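Local coordinates for putative tryptophan halogenase (Xanthomonas campestris pv. campestris, PDB 6Y1W), which is a flavin-dependent halogenase that probably uses reduced FAD, oxygen and halide to halogenate an aromatic substrate, at residues A[90-95]-A[264-269]; A[98-103]-A[401-406]; A[393-398]-A[450-455]. One frame throughout, in Å; residues are numbered along the deposited sequence.

The three interactions lie on the same side of the chain's centre. Interactions 1 and 2 share strand 91-99, and their centres are about 14 Å apart. Both touch one butanediol, which contacts A268 and D269 of interaction 1 and R401 of interaction 2. Interaction 3 is about 14 Å from interaction 1 and about 11 Å from interaction 2, centre to centre. It meets the first where F94 CZ lies 3.3 Å from H395 CE1, and the second where R98 CB lies 3.3 Å from G451 O. F94 and H395 each approach E347, a predicted tryptophan-binding residue, to about 3 Å between side chains, whereas interaction 2 lies away from the predicted catalytic and tryptophan-binding residues.

Interaction 1 (A[90-95]-A[264-269]); sequences VGIAFE and TRARAD. With BUD ((2S,3S)-butane-2,3-diol), chain J; BUD ((2S,3S)-butane-2,3-diol), chain I.
E95 and R267 meet side-on, with NE and NH2 of the arginine on one carboxylate oxygen: E95 OE1 lies 2.7 Å from R267 NE and 3.0 Å from R267 NH2. Carboxylate and guanidinium are nearly coplanar, their planes 10° apart. NE arrives close to the C-O axis, while NH2 takes the syn lone pair and makes the more bent bond. The bend of R267 at chi3 (-76°) turns this NE/NH2 edge towards the glutamate. Water 1 donates to E95 OE2 over 2.6 Å and accepts a weak bond from R267 NH2, and R267 NH1 is held by N306.

R265 joins differently. Its CD packs 3.6 Å from E95 OE1, but the carboxylate oxygen is well out of its guanidinium plane. R267 NH2 sits 3.3 Å above that plane, over its centre. With E95 close to both arginines, their piled-up charge is probably offset in part.

On the other face of the sheet, I92, F94 and A266 pack as an apolar group beside T264, whose OG1 is bonded to H164. A266 CB approaches F94 CE1 to 3.7 Å, meeting the ring obliquely, and also touches I92 CG2, which lies over one face of the same ring. F94 in addition stacks on H395 and touches E347.

Five backbone bonds, from T264 N to G91 O, A93 N to T264 O, A266 N to A93 O, E95 N to A266 O and A268 N to E95 O, measure 2.8 to 3.0 Å. The strand segments run parallel within 21°. Just beyond them, D269 OD2 accepts a hydrogen bond from one butanediol, and its backbone touches another.

This is a parallel strand pair within a mixed sheet, flanked by antiparallel strands 102-107 and 272-278. It belongs to the tryptophan halogenase fold, with the F94 side turned to E347 of the predicted substrate site.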
loop_
_atom_site.group_PDB
_atom_site.type_symbol
_atom_site.label_atom_id
_atom_site.label_comp_id
_atom_site.label_asym_id
_atom_site.label_seq_id
_atom_site.Cartn_x
_atom_site.Cartn_y
_atom_site.Cartn_z
ATOM N N VAL A 90 -5.414 18.785 15.253
ATOM C CA VAL A 90 -6.245 17.642 14.868
ATOM C C VAL A 90 -6.882 17.809 13.497
ATOM O O VAL A 90 -7.599 16.902 13.053
ATOM C CB VAL A 90 -7.328 17.337 15.921
ATOM C CG1 VAL A 90 -6.685 16.940 17.243
ATOM C CG2 VAL A 90 -8.250 18.560 16.110
ATOM N N GLY A 91 -6.652 18.926 12.806
ATOM C CA GLY A 91 -7.279 19.095 11.504
ATOM C C GLY A 91 -7.046 20.497 10.970
ATOM O O GLY A 91 -6.347 21.315 11.583
ATOM N N ILE A 92 -7.669 20.761 9.810
ATOM C CA ILE A 92 -7.601 22.047 9.111
ATOM C C ILE A 92 -9.034 22.506 8.863
ATOM O O ILE A 92 -9.845 21.747 8.303
ATOM C CB ILE A 92 -6.879 21.940 7.754
ATOM C CG1 ILE A 92 -5.439 21.425 7.970
ATOM C CG2 ILE A 92 -6.813 23.282 7.044
ATOM C CD1 ILE A 92 -4.636 21.221 6.675
ATOM N N ALA A 93 -9.343 23.753 9.235
ATOM C CA ALA A 93 -10.658 24.313 8.937
ATOM C C ALA A 93 -10.584 25.033 7.602
ATOM O O ALA A 93 -9.839 26.023 7.456
ATOM C CB ALA A 93 -11.114 25.254 10.056
ATOM N N PHE A 94 -11.329 24.513 6.612
ATOM C CA PHE A 94 -11.336 25.080 5.267
ATOM C C PHE A 94 -12.531 26.002 5.136
ATOM O O PHE A 94 -13.671 25.537 5.083
ATOM C CB PHE A 94 -11.390 23.971 4.215
ATOM C CG PHE A 94 -10.045 23.334 3.983
ATOM C CD1 PHE A 94 -9.124 23.969 3.138
ATOM C CD2 PHE A 94 -9.652 22.194 4.677
ATOM C CE1 PHE A 94 -7.818 23.431 2.951
ATOM C CE2 PHE A 94 -8.358 21.634 4.469
ATOM C CZ PHE A 94 -7.444 22.272 3.626
ATOM N N GLU A 95 -12.267 27.297 5.111
ATOM C CA GLU A 95 -13.314 28.317 5.024
ATOM C C GLU A 95 -13.344 28.938 3.631
ATOM O O GLU A 95 -12.300 29.339 3.097
ATOM C CB GLU A 95 -13.085 29.383 6.090
ATOM C CG GLU A 95 -13.209 28.855 7.500
ATOM C CD GLU A 95 -12.973 29.905 8.568
ATOM O OE1 GLU A 95 -12.483 31.002 8.237
ATOM O OE2 GLU A 95 -13.305 29.627 9.744
ATOM N N THR A 264 -5.486 24.144 12.261
ATOM C CA THR A 264 -4.939 25.154 11.363
ATOM C C THR A 264 -6.100 25.708 10.567
ATOM O O THR A 264 -6.988 24.949 10.182
ATOM C CB THR A 264 -3.913 24.494 10.434
ATOM O OG1 THR A 264 -2.775 24.074 11.199
ATOM C CG2 THR A 264 -3.510 25.451 9.302
ATOM N N ARG A 265 -6.121 27.023 10.347
ATOM C CA ARG A 265 -7.183 27.612 9.536
ATOM C C ARG A 265 -6.660 27.901 8.140
ATOM O O ARG A 265 -5.569 28.452 7.989
ATOM C CB ARG A 265 -7.732 28.882 10.190
ATOM C CG ARG A 265 -9.053 29.361 9.565
ATOM C CD ARG A 265 -9.611 30.518 10.390
ATOM N NE ARG A 265 -8.921 31.763 10.071
ATOM C CZ ARG A 265 -8.996 32.866 10.807
ATOM N NH1 ARG A 265 -9.737 32.858 11.921
ATOM N NH2 ARG A 265 -8.348 33.966 10.415
ATOM N N ALA A 266 -7.447 27.511 7.120
ATOM C CA ALA A 266 -7.141 27.772 5.709
ATOM C C ALA A 266 -8.325 28.522 5.123
ATOM O O ALA A 266 -9.329 27.899 4.753
ATOM C CB ALA A 266 -6.914 26.468 4.948
ATOM N N ARG A 267 -8.218 29.856 5.040
ATOM C CA ARG A 267 -9.373 30.683 4.696
ATOM C C ARG A 267 -9.191 31.206 3.278
ATOM O O ARG A 267 -8.354 32.089 3.048
ATOM C CB ARG A 267 -9.516 31.838 5.675
ATOM C CG ARG A 267 -10.715 32.771 5.296
ATOM C CD ARG A 267 -10.810 33.930 6.307
ATOM N NE ARG A 267 -11.383 33.406 7.547
ATOM C CZ ARG A 267 -11.532 34.132 8.650
ATOM N NH1 ARG A 267 -11.120 35.405 8.663
ATOM N NH2 ARG A 267 -12.095 33.590 9.720
ATOM N N ALA A 268 -10.016 30.710 2.349
ATOM C CA ALA A 268 -9.910 31.152 0.961
ATOM C C ALA A 268 -10.426 32.579 0.802
ATOM O O ALA A 268 -11.327 33.012 1.514
ATOM C CB ALA A 268 -10.700 30.222 0.048
ATOM N N ASP A 269 -9.824 33.306 -0.145
ATOM C CA ASP A 269 -10.235 34.669 -0.460
ATOM C C ASP A 269 -10.467 34.747 -1.973
ATOM O O ASP A 269 -10.880 33.754 -2.577
ATOM C CB ASP A 269 -9.179 35.678 0.019
ATOM C CG ASP A 269 -9.766 37.071 0.215
ATOM O OD1 ASP A 269 -10.506 37.271 1.211
ATOM O OD2 ASP A 269 -9.513 37.935 -0.663
HETATM C C1 BUD J . -15.359 37.543 1.357
HETATM O O1 BUD J . -13.783 38.259 -0.372
HETATM C C2 BUD J . -14.112 37.231 0.529
HETATM O O2 BUD J . -13.332 35.928 -1.252
HETATM C C3 BUD J . -14.373 36.002 -0.329
HETATM C C4 BUD J . -14.339 34.731 0.517
HETATM C C1 BUD I . -5.394 40.243 -3.057
HETATM O O1 BUD I . -7.679 39.747 -3.365
HETATM C C2 BUD I . -6.409 39.168 -3.389
HETATM O O2 BUD I . -7.449 37.280 -2.358
HETATM C C3 BUD I . -6.320 38.088 -2.305
HETATM C C4 BUD I . -5.107 37.199 -2.568
HETATM O O HOH W 1 -13.460 31.396 11.634
#

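Interaction 2 (A[98-103]-A[401-406]); sequences RDVDRH and RRDTAF. With BUD ((2S,3S)-butane-2,3-diol), chain J.
D99 and V100 meet R401 where a type II turn, D99 to R102, joins strand 91-99 to strand 102-107. The other partner is the loop leading into helix 405-412, whose N-cap is T404. The 3.0 Å bond from R102 N to D99 O closes the turn.

Van der Waals packing makes the direct contact. R401 CG lies 3.6 Å from D99 CA and is equally near the oxygen OD1. V100 CG2 comes over one face of the R401 guanidinium, 3.9 Å from CZ, crossing the arginine side chain at about a right angle.

Charge acts mainly within the loop. R401 grips D403 side-on, one nitrogen to each oxygen: NE reaches D403 OD1 at 2.9 Å and NH2 reaches D403 OD2 at 2.8 Å. Both bonds are nearly straight (171° and 172°) and use syn lone pairs, which holds the plane of the guanidinium with one face against V100 CG2. R401 NH1 is bound by the carbonyl of H96, while R98 pairs with D400.

Water supplies the polar link between the two segments: water 2 donates to D99 OD1 and D403 OD1, spacing two carboxylates of like charge. D99 OD1 also accepts from V100 N, on its anti side and out of the carboxylate plane.

The ligand uses the edge of the same guanidinium, where R401 NH2 donates to butanediol O2 over 2.9 Å.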
loop_
_atom_site.group_PDB
_atom_site.type_symbol
_atom_site.label_atom_id
_atom_site.label_comp_id
_atom_site.label_asym_id
_atom_site.label_seq_id
_atom_site.Cartn_x
_atom_site.Cartn_y
_atom_site.Cartn_z
ATOM N N ARG A 98 -15.553 25.641 -0.711
ATOM C CA ARG A 98 -16.691 25.120 -1.457
ATOM C C ARG A 98 -17.460 26.265 -2.111
ATOM O O ARG A 98 -17.766 26.226 -3.304
ATOM C CB ARG A 98 -17.608 24.317 -0.538
ATOM C CG ARG A 98 -18.694 23.600 -1.355
ATOM C CD ARG A 98 -20.050 23.643 -0.754
ATOM N NE ARG A 98 -21.007 23.053 -1.689
ATOM C CZ ARG A 98 -21.792 22.029 -1.377
ATOM N NH1 ARG A 98 -21.704 21.487 -0.174
ATOM N NH2 ARG A 98 -22.633 21.530 -2.281
ATOM N N ASP A 99 -17.750 27.308 -1.337
ATOM C CA ASP A 99 -18.312 28.544 -1.856
ATOM C C ASP A 99 -18.108 29.575 -0.759
ATOM O O ASP A 99 -17.744 29.227 0.373
ATOM C CB ASP A 99 -19.803 28.384 -2.193
ATOM C CG ASP A 99 -20.271 29.373 -3.235
ATOM O OD1 ASP A 99 -19.538 30.361 -3.533
ATOM O OD2 ASP A 99 -21.395 29.128 -3.759
ATOM N N VAL A 100 -18.336 30.851 -1.094
ATOM C CA VAL A 100 -18.364 31.861 -0.046
ATOM C C VAL A 100 -19.351 31.442 1.019
ATOM O O VAL A 100 -20.478 31.012 0.729
ATOM C CB VAL A 100 -18.734 33.235 -0.627
ATOM C CG1 VAL A 100 -18.804 34.277 0.486
ATOM C CG2 VAL A 100 -17.706 33.623 -1.676
ATOM N N ASP A 101 -18.911 31.562 2.264
ATOM C CA ASP A 101 -19.654 31.269 3.480
ATOM C C ASP A 101 -20.031 29.806 3.625
ATOM O O ASP A 101 -20.913 29.488 4.404
ATOM C CB ASP A 101 -20.918 32.137 3.600
ATOM C CG ASP A 101 -20.597 33.597 3.750
ATOM O OD1 ASP A 101 -19.593 33.949 4.407
ATOM O OD2 ASP A 101 -21.353 34.386 3.174
ATOM N N ARG A 102 -19.375 28.893 2.901
ATOM C CA ARG A 102 -19.592 27.466 3.099
ATOM C C ARG A 102 -18.275 26.844 3.507
ATOM O O ARG A 102 -17.330 26.822 2.709
ATOM C CB ARG A 102 -20.130 26.790 1.841
ATOM C CG ARG A 102 -21.480 27.422 1.454
ATOM C CD ARG A 102 -22.200 26.647 0.399
ATOM N NE ARG A 102 -22.833 25.430 0.941
ATOM C CZ ARG A 102 -23.638 24.657 0.220
ATOM N NH1 ARG A 102 -23.897 24.983 -1.053
ATOM N NH2 ARG A 102 -24.174 23.566 0.757
ATOM N N HIS A 103 -18.247 26.303 4.717
ATOM C CA HIS A 103 -17.028 25.862 5.391
ATOM C C HIS A 103 -17.122 24.389 5.749
ATOM O O HIS A 103 -18.202 23.813 5.816
ATOM C CB HIS A 103 -16.811 26.685 6.671
ATOM C CG HIS A 103 -17.020 28.143 6.468
ATOM N ND1 HIS A 103 -16.428 28.837 5.430
ATOM C CD2 HIS A 103 -17.808 29.032 7.118
ATOM C CE1 HIS A 103 -16.787 30.108 5.494
ATOM N NE2 HIS A 103 -17.635 30.248 6.501
ATOM N N ARG A 401 -17.395 28.070 -6.544
ATOM C CA ARG A 401 -17.122 29.490 -6.717
ATOM C C ARG A 401 -16.944 29.849 -8.184
ATOM O O ARG A 401 -16.157 29.218 -8.900
ATOM C CB ARG A 401 -15.882 29.883 -5.926
ATOM C CG ARG A 401 -16.110 29.736 -4.408
ATOM C CD ARG A 401 -14.963 30.380 -3.600
ATOM N NE ARG A 401 -14.881 31.838 -3.748
ATOM C CZ ARG A 401 -14.171 32.628 -2.941
ATOM N NH1 ARG A 401 -13.491 32.095 -1.919
ATOM N NH2 ARG A 401 -14.105 33.948 -3.163
ATOM N N ARG A 402 -17.635 30.917 -8.607
ATOM C CA ARG A 402 -17.417 31.535 -9.911
ATOM C C ARG A 402 -17.327 33.049 -9.766
ATOM O O ARG A 402 -17.513 33.794 -10.746
ATOM C CB ARG A 402 -18.530 31.157 -10.903
ATOM C CG ARG A 402 -18.762 29.658 -11.038
ATOM C CD ARG A 402 -17.618 28.951 -11.763
ATOM N NE ARG A 402 -17.965 27.563 -12.042
ATOM C CZ ARG A 402 -17.777 26.541 -11.213
ATOM N NH1 ARG A 402 -18.153 25.314 -11.587
ATOM N NH2 ARG A 402 -17.217 26.750 -10.016
ATOM N N ASP A 403 -17.031 33.515 -8.559
ATOM C CA ASP A 403 -17.175 34.935 -8.253
ATOM C C ASP A 403 -15.965 35.769 -8.613
ATOM O O ASP A 403 -16.056 36.993 -8.531
ATOM C CB ASP A 403 -17.500 35.151 -6.770
ATOM C CG ASP A 403 -16.489 34.468 -5.822
ATOM O OD1 ASP A 403 -16.532 33.227 -5.740
ATOM O OD2 ASP A 403 -15.657 35.171 -5.186
ATOM N N THR A 404 -14.812 35.160 -8.950
ATOM C CA THR A 404 -13.661 35.886 -9.458
ATOM C C THR A 404 -13.100 35.100 -10.634
ATOM O O THR A 404 -13.405 33.897 -10.811
ATOM C CB THR A 404 -12.537 36.077 -8.412
ATOM O OG1 THR A 404 -11.928 34.792 -8.156
ATOM C CG2 THR A 404 -13.075 36.667 -7.120
ATOM N N ALA A 405 -12.326 35.794 -11.479
ATOM C CA ALA A 405 -11.685 35.123 -12.603
ATOM C C ALA A 405 -10.779 33.993 -12.113
ATOM O O ALA A 405 -10.706 32.922 -12.732
ATOM C CB ALA A 405 -10.872 36.130 -13.421
ATOM N N PHE A 406 -10.097 34.219 -10.988
ATOM C CA PHE A 406 -9.268 33.190 -10.367
ATOM C C PHE A 406 -10.063 31.907 -10.111
ATOM O O PHE A 406 -9.674 30.824 -10.557
ATOM C CB PHE A 406 -8.679 33.733 -9.050
ATOM C CG PHE A 406 -7.864 32.706 -8.282
ATOM C CD1 PHE A 406 -6.521 32.545 -8.539
ATOM C CD2 PHE A 406 -8.459 31.977 -7.286
ATOM C CE1 PHE A 406 -5.770 31.600 -7.800
ATOM C CE2 PHE A 406 -7.742 31.024 -6.532
ATOM C CZ PHE A 406 -6.370 30.856 -6.798
HETATM C C1 BUD J . -15.359 37.543 1.357
HETATM O O1 BUD J . -13.783 38.259 -0.372
HETATM C C2 BUD J . -14.112 37.231 0.529
HETATM O O2 BUD J . -13.332 35.928 -1.252
HETATM C C3 BUD J . -14.373 36.002 -0.329
HETATM C C4 BUD J . -14.339 34.731 0.517
HETATM O O HOH W 2 -19.276 32.501 -5.153
#

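Interaction 3 (A[393-398]-A[450-455]); sequences ILHYHA and LGQGIV
Q452 and H395 bring together two helix C-termini, those of helices 371-397 and 442-451, behind the predicted tryptophan site. The second helix closes in a Schellman motif, with G453 at C-prime: G453 N bonds to L450 O and I454 N to M449 O. Q452, the first residue to leave helical backbone angles there, points its side chain at the other helix end. Its chain is extended beyond CG (chi2 -152°), which carries the amide across to the last turn.

Both N-H groups of the amide are used. Q452 NE2 donates to H395 O at 2.8 Å and to A398 O at 2.7 Å, the latter in the carbonyl plane, so one nitrogen grips a carbonyl of the last helical turn (H395) and one just past the helix end (A398). Alongside, A398 CB packs 4.0 Å from Q452 CB.

The amide oxygen serves the imidazole. Y104 OH is its second partner, while H395 NE2 is bound to E347 OE2, so H395 is the second-shell residue behind E347 and Q452 holds it from a third shell. Ring and amide planes are 46° apart: H395 ND1 donates edge-on over 2.7 Å to Q452 OE1, approaching 36° above the amide carbonyl plane.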
loop_
_atom_site.group_PDB
_atom_site.type_symbol
_atom_site.label_atom_id
_atom_site.label_comp_id
_atom_site.label_asym_id
_atom_site.label_seq_id
_atom_site.Cartn_x
_atom_site.Cartn_y
_atom_site.Cartn_z
ATOM N N ILE A 393 -4.357 20.035 -5.895
ATOM C CA ILE A 393 -5.174 20.501 -7.023
ATOM C C ILE A 393 -6.652 20.347 -6.730
ATOM O O ILE A 393 -7.468 21.237 -7.057
ATOM C CB ILE A 393 -4.796 19.740 -8.300
ATOM C CG1 ILE A 393 -3.377 20.102 -8.716
ATOM C CG2 ILE A 393 -5.726 20.153 -9.453
ATOM C CD1 ILE A 393 -2.801 19.168 -9.792
ATOM N N LEU A 394 -7.027 19.237 -6.086
ATOM C CA LEU A 394 -8.417 19.016 -5.723
ATOM C C LEU A 394 -9.014 20.200 -4.961
ATOM O O LEU A 394 -10.163 20.592 -5.210
ATOM C CB LEU A 394 -8.495 17.742 -4.887
ATOM C CG LEU A 394 -9.815 17.491 -4.200
ATOM C CD1 LEU A 394 -10.979 17.276 -5.200
ATOM C CD2 LEU A 394 -9.683 16.283 -3.298
ATOM N N HIS A 395 -8.240 20.804 -4.054
ATOM C CA HIS A 395 -8.782 21.911 -3.259
ATOM C C HIS A 395 -9.202 23.096 -4.127
ATOM O O HIS A 395 -10.173 23.783 -3.793
ATOM C CB HIS A 395 -7.744 22.353 -2.228
ATOM C CG HIS A 395 -7.806 21.579 -0.945
ATOM N ND1 HIS A 395 -8.938 21.575 -0.146
ATOM C CD2 HIS A 395 -6.892 20.788 -0.324
ATOM C CE1 HIS A 395 -8.712 20.821 0.923
ATOM N NE2 HIS A 395 -7.479 20.340 0.847
ATOM N N TYR A 396 -8.476 23.358 -5.215
ATOM C CA TYR A 396 -8.786 24.486 -6.087
ATOM C C TYR A 396 -9.835 24.127 -7.127
ATOM O O TYR A 396 -10.631 24.997 -7.511
ATOM C CB TYR A 396 -7.519 24.977 -6.799
ATOM C CG TYR A 396 -6.614 25.753 -5.880
ATOM C CD1 TYR A 396 -6.894 27.070 -5.569
ATOM C CD2 TYR A 396 -5.462 25.171 -5.327
ATOM C CE1 TYR A 396 -6.067 27.821 -4.740
ATOM C CE2 TYR A 396 -4.639 25.927 -4.475
ATOM C CZ TYR A 396 -4.950 27.246 -4.207
ATOM O OH TYR A 396 -4.164 28.028 -3.401
ATOM N N HIS A 397 -9.846 22.875 -7.601
ATOM C CA HIS A 397 -10.714 22.497 -8.721
ATOM C C HIS A 397 -12.123 22.159 -8.279
ATOM O O HIS A 397 -13.077 22.423 -9.025
ATOM C CB HIS A 397 -10.121 21.290 -9.467
ATOM C CG HIS A 397 -10.782 21.000 -10.791
ATOM N ND1 HIS A 397 -10.816 21.927 -11.812
ATOM C CD2 HIS A 397 -11.378 19.877 -11.270
ATOM C CE1 HIS A 397 -11.406 21.382 -12.873
ATOM N NE2 HIS A 397 -11.760 20.144 -12.573
ATOM N N ALA A 398 -12.278 21.555 -7.099
ATOM C CA ALA A 398 -13.600 21.191 -6.584
ATOM C C ALA A 398 -14.181 22.409 -5.869
ATOM O O ALA A 398 -13.944 22.633 -4.683
ATOM C CB ALA A 398 -13.504 19.980 -5.670
ATOM N N LEU A 450 -16.574 15.654 -0.182
ATOM C CA LEU A 450 -17.906 16.027 0.294
ATOM C C LEU A 450 -17.924 17.488 0.725
ATOM O O LEU A 450 -18.887 18.230 0.432
ATOM C CB LEU A 450 -18.307 15.154 1.481
ATOM C CG LEU A 450 -18.888 13.780 1.241
ATOM C CD1 LEU A 450 -19.127 13.117 2.610
ATOM C CD2 LEU A 450 -20.198 13.911 0.451
ATOM N N GLY A 451 -16.881 17.909 1.453
ATOM C CA GLY A 451 -16.838 19.276 1.959
ATOM C C GLY A 451 -16.828 20.338 0.881
ATOM O O GLY A 451 -17.367 21.438 1.076
ATOM N N GLN A 452 -16.198 20.049 -0.257
ATOM C CA GLN A 452 -16.105 20.982 -1.358
ATOM C C GLN A 452 -17.166 20.729 -2.429
ATOM O O GLN A 452 -17.090 21.314 -3.512
ATOM C CB GLN A 452 -14.698 20.984 -1.933
ATOM C CG GLN A 452 -13.717 21.397 -0.805
ATOM C CD GLN A 452 -12.441 22.092 -1.220
ATOM O OE1 GLN A 452 -11.558 22.253 -0.376
ATOM N NE2 GLN A 452 -12.351 22.570 -2.465
ATOM N N GLY A 453 -18.183 19.933 -2.122
ATOM C CA GLY A 453 -19.411 19.952 -2.905
ATOM C C GLY A 453 -19.532 18.930 -4.000
ATOM O O GLY A 453 -20.385 19.097 -4.889
ATOM N N ILE A 454 -18.699 17.895 -4.004
ATOM C CA ILE A 454 -18.927 16.767 -4.901
ATOM C C ILE A 454 -20.018 15.900 -4.282
ATOM O O ILE A 454 -19.876 15.409 -3.160
ATOM C CB ILE A 454 -17.636 15.966 -5.123
ATOM C CG1 ILE A 454 -16.477 16.891 -5.524
ATOM C CG2 ILE A 454 -17.872 14.876 -6.174
ATOM C CD1 ILE A 454 -16.705 17.729 -6.795
ATOM N N VAL A 455 -21.120 15.717 -5.007
ATOM C CA VAL A 455 -22.283 15.036 -4.453
ATOM C C VAL A 455 -22.419 13.673 -5.121
ATOM O O VAL A 455 -22.771 13.609 -6.304
ATOM C CB VAL A 455 -23.565 15.856 -4.665
ATOM C CG1 VAL A 455 -24.712 15.179 -3.942
ATOM C CG2 VAL A 455 -23.359 17.289 -4.191
#